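Local coordinates for gram-negative insecticidal protein (Chromobacterium piscinae, PDB 6FBM) that acts as an insecticidal toxin and, as a member of the MACPF family, probably works by forming pores in target membranes, at residues K384-W389 with W407-P412; Q413-L418 with C439-L444. All coordinates share one frame; numbering follows the deposited sequence.

How the interactions relate
Interactions 1 and 2 lie side by side, their centres about 10 Å apart, and all four segments fall within the region of the chain that matches the Vps62 family. They come in series: 384-389 pairs with 407-412, and 413-418 then pairs with 439-444. The pairings lie in two small antiparallel sheets, but 384-389 leaves the sheet of strands 383-384, 439-441 and 415-416 at Lys384 and enters that of 388-391 and 403-410 at Gly388. The two sheets are thus tied by a probable hydrogen bond from Cys439 N to Lys384 O, at 2.8 Å, by packing of Ala409 on Ala417 and of Pro411 on Cys439, and by the direct run of chain from Pro412 to Gln413.

Interaction 1: K384-W389 with W407-P412; sequences KAPVGW and WRAIPP
This contact is an antiparallel strand pairing that ends in a bulge, where strand 388-391 begins beside the end of strand 403-410. Ile410 is gripped twice: its N donates to Gly388 O at 2.7 Å, nearly straight at 164°, and its O accepts from Val387 N at 2.8 Å in a more bent bond. Next along, the six-membered ring of Trp389 lies over Ala409, whose CB sits 4.0 Å from the ring centroid in a CH-pi contact. The indole reaches this place with CG anti to its own carbonyl carbon (chi1 -63°). Trp407 meets Trp389 with its ring edge, CZ3 standing 3.5 Å from Trp389 O. At the other end Val387 splits its two methyls: CG2 meets Ile410 CG2 at 3.6 Å, while CG1 rests on CA and CB of Pro412. The Pro412 ring also presses against Ala385 O and the extended chain of Lys384, the Lys384 and Pro412 side chains sliding past each other in opposite directions. The CB of Arg408 is directed away from 384-389, and its NH2 forms a salt bridge with Asp420; Tyr437 meets the Trp389 ring edge-to-face. With Val387 and Gly388 both opposite Ile410, the pairing is a classic beta bulge at the start of an antiparallel ladder.

Interaction 2: Q413-L418 with C439-L444; sequences QGYRAL and CVHQSL
Residues 414-416 run antiparallel to 440-442, with Arg416 and Val440 forming a hydrogen-bonded pair: Arg416 N donates to Val440 O at 2.8 Å, and Val440 N donates in turn to Arg416 O, nearly straight (170° at the hydrogen). A third bond, Gln442 N to Gly414 O at 2.9 Å, carries the ladder just beyond the strands. The neighbouring pair, Tyr415 and His441, is non-hydrogen-bonded, and its rings make a T-shaped stack. The imidazole turns its edge to the phenol face, placing His441 CD2 3.7 Å above the plane and over the ring centre, with the planes at 82°. With CG of His441 anti to the backbone N (chi1 -168°), Gly414 O lies 3.3 Å above the imidazole plane, toward the ring's rim. The rotation of the imidazole is held by an in-plane bond, ND1 donating to Ser443 OG at 2.7 Å; that hydroxyl also bonds Glu118. The Arg416 chain bends at chi2 and folds back so that NH1 donates to Tyr415 O from above the carbonyl plane, while Gln442 runs alongside it and sets CB over one guanidinium face. Farther along, Cys439 CB packs on Tyr415 CB at 3.8 Å, and the Leu418 and Val440 side chains cross at about a right angle, CD1 touching CG2. Strand 439-441 is the middle of a three-stranded antiparallel sheet, flanked by 415-416 and 383-384; the Tyr415 hydroxyl bonds Gly381 O just ahead of the latter, and Val440 packs on Leu318 of strand 318-321.

Interaction 1: K384-W389 with W407-P412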
loop_
_atom_site.group_PDB
_atom_site.type_symbol
_atom_site.label_atom_id
_atom_site.label_comp_id
_atom_site.label_asym_id
_atom_site.label_seq_id
_atom_site.Cartn_x
_atom_site.Cartn_y
_atom_site.Cartn_z
ATOM N N LYS A 384 39.093 33.363 32.547
ATOM C CA LYS A 384 38.228 32.842 33.583
ATOM C C LYS A 384 38.577 33.521 34.877
ATOM O O LYS A 384 39.753 33.740 35.150
ATOM C CB LYS A 384 38.435 31.335 33.713
ATOM C CG LYS A 384 37.398 30.640 34.533
ATOM C CD LYS A 384 37.535 29.145 34.486
ATOM C CE LYS A 384 36.360 28.559 35.267
ATOM N NZ LYS A 384 36.441 27.102 35.191
ATOM N N ALA A 385 37.571 33.847 35.686
ATOM C CA ALA A 385 37.815 34.455 37.010
ATOM C C ALA A 385 38.727 33.590 37.890
ATOM O O ALA A 385 38.738 32.353 37.771
ATOM C CB ALA A 385 36.500 34.731 37.746
ATOM N N PRO A 386 39.499 34.240 38.793
ATOM C CA PRO A 386 40.280 33.491 39.769
ATOM C C PRO A 386 39.401 32.775 40.754
ATOM O O PRO A 386 38.280 33.194 40.973
ATOM C CB PRO A 386 41.102 34.587 40.463
ATOM C CG PRO A 386 40.335 35.835 40.304
ATOM C CD PRO A 386 39.639 35.701 38.990
ATOM N N VAL A 387 39.885 31.692 41.331
ATOM C CA VAL A 387 39.122 30.989 42.385
ATOM C C VAL A 387 39.264 31.655 43.732
ATOM O O VAL A 387 38.484 31.435 44.636
ATOM C CB VAL A 387 39.457 29.493 42.484
ATOM C CG1 VAL A 387 39.173 28.839 41.129
ATOM C CG2 VAL A 387 40.864 29.223 42.986
ATOM N N GLY A 388 40.289 32.473 43.876
ATOM C CA GLY A 388 40.488 33.229 45.100
ATOM C C GLY A 388 41.760 34.030 45.084
ATOM O O GLY A 388 42.415 34.155 44.044
ATOM N N TRP A 389 42.106 34.559 46.250
ATOM C CA TRP A 389 43.280 35.367 46.389
ATOM C C TRP A 389 44.088 34.972 47.624
ATOM O O TRP A 389 43.523 34.757 48.690
ATOM C CB TRP A 389 42.867 36.825 46.492
ATOM C CG TRP A 389 42.172 37.364 45.298
ATOM C CD1 TRP A 389 40.846 37.290 45.039
ATOM C CD2 TRP A 389 42.751 38.102 44.221
ATOM N NE1 TRP A 389 40.558 37.927 43.861
ATOM C CE2 TRP A 389 41.707 38.436 43.336
ATOM C CE3 TRP A 389 44.056 38.490 43.898
ATOM C CZ2 TRP A 389 41.917 39.140 42.169
ATOM C CZ3 TRP A 389 44.271 39.211 42.723
ATOM C CH2 TRP A 389 43.210 39.534 41.885
ATOM N N TRP A 407 48.624 40.885 46.958
ATOM C CA TRP A 407 47.806 39.694 46.742
ATOM C C TRP A 407 48.036 39.079 45.365
ATOM O O TRP A 407 48.351 39.793 44.412
ATOM C CB TRP A 407 46.342 40.011 46.897
ATOM C CG TRP A 407 45.918 40.381 48.258
ATOM C CD1 TRP A 407 46.005 41.618 48.831
ATOM C CD2 TRP A 407 45.284 39.541 49.216
ATOM N NE1 TRP A 407 45.483 41.597 50.090
ATOM C CE2 TRP A 407 45.036 40.324 50.354
ATOM C CE3 TRP A 407 44.904 38.191 49.227
ATOM C CZ2 TRP A 407 44.418 39.806 51.500
ATOM C CZ3 TRP A 407 44.292 37.679 50.369
ATOM C CH2 TRP A 407 44.064 38.485 51.483
ATOM N N ARG A 408 47.871 37.751 45.290
ATOM C CA ARG A 408 47.930 36.996 44.038
ATOM C C ARG A 408 46.613 36.389 43.766
ATOM O O ARG A 408 45.985 35.816 44.680
ATOM C CB ARG A 408 48.788 35.764 44.156
ATOM C CG ARG A 408 50.202 35.963 43.779
ATOM C CD ARG A 408 50.667 35.064 42.671
ATOM N NE ARG A 408 51.997 34.611 43.043
ATOM C CZ ARG A 408 53.108 35.351 43.067
ATOM N NH1 ARG A 408 54.222 34.758 43.450
ATOM N NH2 ARG A 408 53.151 36.632 42.683
ATOM N N ALA A 409 46.224 36.418 42.504
ATOM C CA ALA A 409 45.090 35.637 42.099
ATOM C C ALA A 409 45.492 34.166 42.183
ATOM O O ALA A 409 46.580 33.775 41.758
ATOM C CB ALA A 409 44.671 36.011 40.690
ATOM N N ILE A 410 44.637 33.375 42.803
ATOM C CA ILE A 410 44.731 31.938 42.724
ATOM C C ILE A 410 43.948 31.556 41.469
ATOM O O ILE A 410 42.724 31.733 41.434
ATOM C CB ILE A 410 44.147 31.226 43.965
ATOM C CG1 ILE A 410 44.811 31.714 45.245
ATOM C CG2 ILE A 410 44.361 29.719 43.843
ATOM C CD1 ILE A 410 44.051 31.345 46.504
ATOM N N PRO A 411 44.643 31.066 40.432
ATOM C CA PRO A 411 43.908 30.733 39.213
ATOM C C PRO A 411 43.182 29.405 39.327
ATOM O O PRO A 411 43.662 28.488 40.030
ATOM C CB PRO A 411 45.002 30.623 38.147
ATOM C CG PRO A 411 46.306 30.908 38.840
ATOM C CD PRO A 411 46.071 30.743 40.306
ATOM N N PRO A 412 42.039 29.263 38.619
ATOM C CA PRO A 412 41.455 27.908 38.493
ATOM C C PRO A 412 42.387 27.016 37.699
ATOM O O PRO A 412 43.268 27.513 36.993
ATOM C CB PRO A 412 40.169 28.138 37.727
ATOM C CG PRO A 412 40.403 29.419 36.974
ATOM C CD PRO A 412 41.322 30.259 37.795
#

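Interaction 2: Q413-L418 with C439-L444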
loop_
_atom_site.group_PDB
_atom_site.type_symbol
_atom_site.label_atom_id
_atom_site.label_comp_id
_atom_site.label_asym_id
_atom_site.label_seq_id
_atom_site.Cartn_x
_atom_site.Cartn_y
_atom_site.Cartn_z
ATOM N N GLN A 413 42.178 25.709 37.835
ATOM C CA GLN A 413 43.017 24.690 37.202
ATOM C C GLN A 413 43.189 24.971 35.700
ATOM O O GLN A 413 42.186 25.131 34.973
ATOM C CB GLN A 413 42.421 23.268 37.384
ATOM C CG GLN A 413 43.372 22.125 36.941
ATOM C CD GLN A 413 44.618 21.997 37.848
ATOM O OE1 GLN A 413 44.646 22.558 38.965
ATOM N NE2 GLN A 413 45.654 21.317 37.359
ATOM N N GLY A 414 44.458 25.056 35.277
ATOM C CA GLY A 414 44.814 25.303 33.885
ATOM C C GLY A 414 45.040 26.752 33.486
ATOM O O GLY A 414 45.468 27.000 32.367
ATOM N N TYR A 415 44.762 27.704 34.384
ATOM C CA TYR A 415 44.927 29.130 34.084
ATOM C C TYR A 415 46.093 29.767 34.867
ATOM O O TYR A 415 46.686 29.147 35.732
ATOM C CB TYR A 415 43.626 29.860 34.356
ATOM C CG TYR A 415 42.480 29.386 33.529
ATOM C CD1 TYR A 415 41.872 28.153 33.780
ATOM C CD2 TYR A 415 41.966 30.174 32.478
ATOM C CE1 TYR A 415 40.808 27.712 33.008
ATOM C CE2 TYR A 415 40.892 29.734 31.702
ATOM C CZ TYR A 415 40.326 28.510 31.970
ATOM O OH TYR A 415 39.280 28.100 31.218
ATOM N N ARG A 416 46.421 31.005 34.517
ATOM C CA ARG A 416 47.535 31.730 35.129
ATOM C C ARG A 416 47.160 33.176 35.339
ATOM O O ARG A 416 46.418 33.743 34.547
ATOM C CB ARG A 416 48.740 31.739 34.183
ATOM C CG ARG A 416 49.251 30.384 33.768
ATOM C CD ARG A 416 50.054 29.753 34.885
ATOM N NE ARG A 416 50.549 28.474 34.409
ATOM C CZ ARG A 416 49.865 27.336 34.368
ATOM N NH1 ARG A 416 48.635 27.260 34.836
ATOM N NH2 ARG A 416 50.446 26.265 33.850
ATOM N N ALA A 417 47.701 33.778 36.393
ATOM C CA ALA A 417 47.545 35.212 36.621
ATOM C C ALA A 417 48.728 35.958 35.998
ATOM O O ALA A 417 49.836 35.439 35.927
ATOM C CB ALA A 417 47.442 35.498 38.104
ATOM N N LEU A 418 48.458 37.160 35.500
ATOM C CA LEU A 418 49.461 37.964 34.811
ATOM C C LEU A 418 50.052 39.080 35.669
ATOM O O LEU A 418 51.130 39.595 35.355
ATOM C CB LEU A 418 48.876 38.561 33.550
ATOM C CG LEU A 418 48.206 37.580 32.577
ATOM C CD1 LEU A 418 47.930 38.280 31.246
ATOM C CD2 LEU A 418 49.071 36.333 32.347
ATOM N N CYS A 439 42.059 35.380 35.133
ATOM C CA CYS A 439 43.253 34.658 34.751
ATOM C C CYS A 439 43.099 34.234 33.312
ATOM O O CYS A 439 41.995 34.231 32.776
ATOM C CB CYS A 439 43.424 33.445 35.655
ATOM S SG CYS A 439 43.588 33.914 37.357
ATOM N N VAL A 440 44.215 33.854 32.714
ATOM C CA VAL A 440 44.300 33.555 31.307
ATOM C C VAL A 440 44.701 32.106 31.195
ATOM O O VAL A 440 45.507 31.638 31.995
ATOM C CB VAL A 440 45.348 34.467 30.636
ATOM C CG1 VAL A 440 45.433 34.187 29.124
ATOM C CG2 VAL A 440 44.967 35.928 30.869
ATOM N N HIS A 441 44.127 31.386 30.236
ATOM C CA HIS A 441 44.429 29.965 30.092
ATOM C C HIS A 441 45.897 29.771 29.696
ATOM O O HIS A 441 46.429 30.531 28.888
ATOM C CB HIS A 441 43.494 29.259 29.084
ATOM C CG HIS A 441 43.594 27.766 29.136
ATOM N ND1 HIS A 441 44.283 27.037 28.194
ATOM C CD2 HIS A 441 43.098 26.866 30.011
ATOM C CE1 HIS A 441 44.227 25.750 28.498
ATOM N NE2 HIS A 441 43.529 25.620 29.607
ATOM N N GLN A 442 46.518 28.785 30.347
ATOM C CA GLN A 442 47.866 28.247 30.086
ATOM C C GLN A 442 48.321 28.320 28.621
ATOM O O GLN A 442 49.404 28.812 28.312
ATOM C CB GLN A 442 47.854 26.779 30.580
ATOM C CG GLN A 442 48.995 25.843 30.172
ATOM C CD GLN A 442 48.995 24.562 31.020
ATOM O OE1 GLN A 442 47.932 24.117 31.506
ATOM N NE2 GLN A 442 50.198 23.971 31.221
ATOM N N SER A 443 47.464 27.827 27.733
ATOM C CA SER A 443 47.718 27.769 26.310
ATOM C C SER A 443 48.124 29.105 25.672
ATOM O O SER A 443 48.895 29.117 24.708
ATOM C CB SER A 443 46.480 27.223 25.603
ATOM O OG SER A 443 45.329 28.002 25.916
ATOM N N LEU A 444 47.609 30.213 26.208
ATOM C CA LEU A 444 47.924 31.548 25.700
ATOM C C LEU A 444 49.087 32.215 26.413
ATOM O O LEU A 444 49.508 33.311 26.030
ATOM C CB LEU A 444 46.701 32.452 25.836
ATOM C CG LEU A 444 45.368 31.889 25.365
ATOM C CD1 LEU A 444 44.341 33.024 25.360
ATOM C CD2 LEU A 444 45.504 31.280 23.982
#